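Local coordinates for DUF309 domain-containing protein (Thermus thermophilus, PDB 2CWY) that is of unknown function, a small all-helical protein of the DUF309 family, at residues A[42-47]-A[59-64]. Residues are numbered along the deposited sequence; the frame is centred on the assembly and turned at random.
Sequences VILLAA and LRNLRK
Asn61 lies against the backbone of the facing helix, its CB 3.5 Å from the carbonyl O of Leu44. With CG beside the backbone N (chi1 -80°), the amide runs on to Ala47, where OD1 meets the methyl CB at 3.5 Å; the Asn61 ND2 branch turns instead to Leu44 CD2, at 4.0 Å. All of this is van der Waals contact, without a hydrogen bond between the segments. Leu44 answers by crossing Asn61 at about a right angle and then Lys64 as well: its CD1 touches Lys64 CB at 3.7 Å, while CD2 also nears the CE methylene, the lysine chain being bent at chi3 (67°). On the buried flank Leu45 and Leu62 start out pointing away from the opposite helix, yet their ends converge, CD2 of Leu45 reaching CD1 of Leu62 at 3.7 Å. Leu85 of helix 81-92 touches both leucines. With an alanine in place of Asn61, CB could still meet Leu44 O, but losing the amide would probably open a gap beside the Ala47 methyl and Leu44 CD2. The axes of segments 42-47 and 59-64 approach to 8.0 Å, running at 166° to each other. The CA atoms of Leu44 and Asn61 are 5.4 Å apart. Helices 33-53 and 59-69, joined by a short loop, thus form an antiparallel helical hairpin, with helix 81-92 packed along the Leu45 and Leu62 flank in this all-helical fold.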
loop_
_atom_site.group_PDB
_atom_site.type_symbol
_atom_site.label_atom_id
_atom_site.label_comp_id
_atom_site.label_asym_id
_atom_site.label_seq_id
_atom_site.Cartn_x
_atom_site.Cartn_y
_atom_site.Cartn_z
ATOM N N VAL A 42 -2.626 0.734 0.414
ATOM C CA VAL A 42 -1.427 -0.042 0.084
ATOM C C VAL A 42 -0.809 0.514 -1.215
ATOM O O VAL A 42 0.414 0.628 -1.340
ATOM C CB VAL A 42 -1.769 -1.542 -0.109
ATOM C CG1 VAL A 42 -0.525 -2.317 -0.581
ATOM C CG2 VAL A 42 -2.287 -2.122 1.189
ATOM N N ILE A 43 -1.665 0.853 -2.177
ATOM C CA ILE A 43 -1.203 1.420 -3.433
ATOM C C ILE A 43 -0.432 2.725 -3.169
ATOM O O ILE A 43 0.629 2.956 -3.755
ATOM C CB ILE A 43 -2.400 1.705 -4.383
ATOM C CG1 ILE A 43 -2.842 0.407 -5.073
ATOM C CG2 ILE A 43 -2.024 2.778 -5.404
ATOM C CD1 ILE A 43 -4.137 0.550 -5.844
ATOM N N LEU A 44 -0.960 3.565 -2.280
ATOM C CA LEU A 44 -0.322 4.850 -1.972
ATOM C C LEU A 44 0.994 4.689 -1.204
ATOM O O LEU A 44 1.894 5.516 -1.336
ATOM C CB LEU A 44 -1.304 5.747 -1.195
ATOM C CG LEU A 44 -2.497 6.263 -2.022
ATOM C CD1 LEU A 44 -3.627 6.765 -1.100
ATOM C CD2 LEU A 44 -2.008 7.385 -2.931
ATOM N N LEU A 45 1.104 3.639 -0.394
ATOM C CA LEU A 45 2.352 3.388 0.327
ATOM C C LEU A 45 3.394 2.956 -0.709
ATOM O O LEU A 45 4.546 3.412 -0.681
ATOM C CB LEU A 45 2.173 2.272 1.360
ATOM C CG LEU A 45 1.198 2.567 2.503
ATOM C CD1 LEU A 45 1.194 1.389 3.472
ATOM C CD2 LEU A 45 1.613 3.835 3.222
ATOM N N ALA A 46 2.994 2.069 -1.619
ATOM C CA ALA A 46 3.917 1.623 -2.663
ATOM C C ALA A 46 4.349 2.845 -3.489
ATOM O O ALA A 46 5.536 3.027 -3.788
ATOM C CB ALA A 46 3.240 0.570 -3.568
ATOM N N ALA A 47 3.379 3.684 -3.842
ATOM C CA ALA A 47 3.651 4.882 -4.636
ATOM C C ALA A 47 4.629 5.821 -3.933
ATOM O O ALA A 47 5.482 6.435 -4.578
ATOM C CB ALA A 47 2.326 5.614 -4.948
ATOM N N LEU A 59 6.004 11.864 1.244
ATOM C CA LEU A 59 5.108 12.144 2.364
ATOM C C LEU A 59 3.672 12.467 1.993
ATOM O O LEU A 59 2.770 12.187 2.775
ATOM C CB LEU A 59 5.667 13.270 3.240
ATOM C CG LEU A 59 6.451 12.822 4.475
ATOM C CD1 LEU A 59 5.524 12.101 5.433
ATOM C CD2 LEU A 59 7.594 11.927 4.062
ATOM N N ARG A 60 3.453 13.066 0.826
ATOM C CA ARG A 60 2.084 13.382 0.415
ATOM C C ARG A 60 1.322 12.060 0.232
ATOM O O ARG A 60 0.184 11.910 0.693
ATOM C CB ARG A 60 2.090 14.201 -0.883
ATOM C CG ARG A 60 0.709 14.688 -1.312
ATOM C CD ARG A 60 0.791 15.660 -2.496
ATOM N NE ARG A 60 -0.503 16.281 -2.781
ATOM C CZ ARG A 60 -0.713 17.167 -3.753
ATOM N NH1 ARG A 60 0.289 17.543 -4.542
ATOM N NH2 ARG A 60 -1.927 17.679 -3.939
ATOM N N ASN A 61 1.964 11.102 -0.432
ATOM C CA ASN A 61 1.375 9.785 -0.634
ATOM C C ASN A 61 1.185 9.065 0.710
ATOM O O ASN A 61 0.141 8.457 0.942
ATOM C CB ASN A 61 2.253 8.956 -1.584
ATOM C CG ASN A 61 2.024 9.306 -3.054
ATOM O OD1 ASN A 61 2.811 8.928 -3.931
ATOM N ND2 ASN A 61 0.944 10.018 -3.326
ATOM N N LEU A 62 2.172 9.139 1.607
ATOM C CA LEU A 62 2.030 8.492 2.917
ATOM C C LEU A 62 0.828 9.078 3.661
ATOM O O LEU A 62 0.038 8.337 4.253
ATOM C CB LEU A 62 3.288 8.677 3.776
ATOM C CG LEU A 62 3.158 8.178 5.218
ATOM C CD1 LEU A 62 2.851 6.694 5.227
ATOM C CD2 LEU A 62 4.436 8.467 5.983
ATOM N N ARG A 63 0.687 10.407 3.619
ATOM C CA ARG A 63 -0.429 11.087 4.281
ATOM C C ARG A 63 -1.774 10.607 3.721
ATOM O O ARG A 63 -2.717 10.331 4.479
ATOM C CB ARG A 63 -0.324 12.617 4.107
ATOM C CG ARG A 63 -1.654 13.353 4.331
ATOM C CD ARG A 63 -1.501 14.877 4.397
ATOM N NE ARG A 63 -0.697 15.440 3.313
ATOM C CZ ARG A 63 -0.993 15.355 2.017
ATOM N NH1 ARG A 63 -2.088 14.721 1.610
ATOM N NH2 ARG A 63 -0.197 15.932 1.121
ATOM N N LYS A 64 -1.870 10.508 2.398
ATOM C CA LYS A 64 -3.117 10.044 1.780
ATOM C C LYS A 64 -3.387 8.589 2.163
ATOM O O LYS A 64 -4.534 8.200 2.409
ATOM C CB LYS A 64 -3.029 10.194 0.266
ATOM C CG LYS A 64 -2.958 11.655 -0.162
ATOM C CD LYS A 64 -2.511 11.792 -1.602
ATOM C CE LYS A 64 -3.527 11.242 -2.561
ATOM N NZ LYS A 64 -3.066 11.454 -3.974
#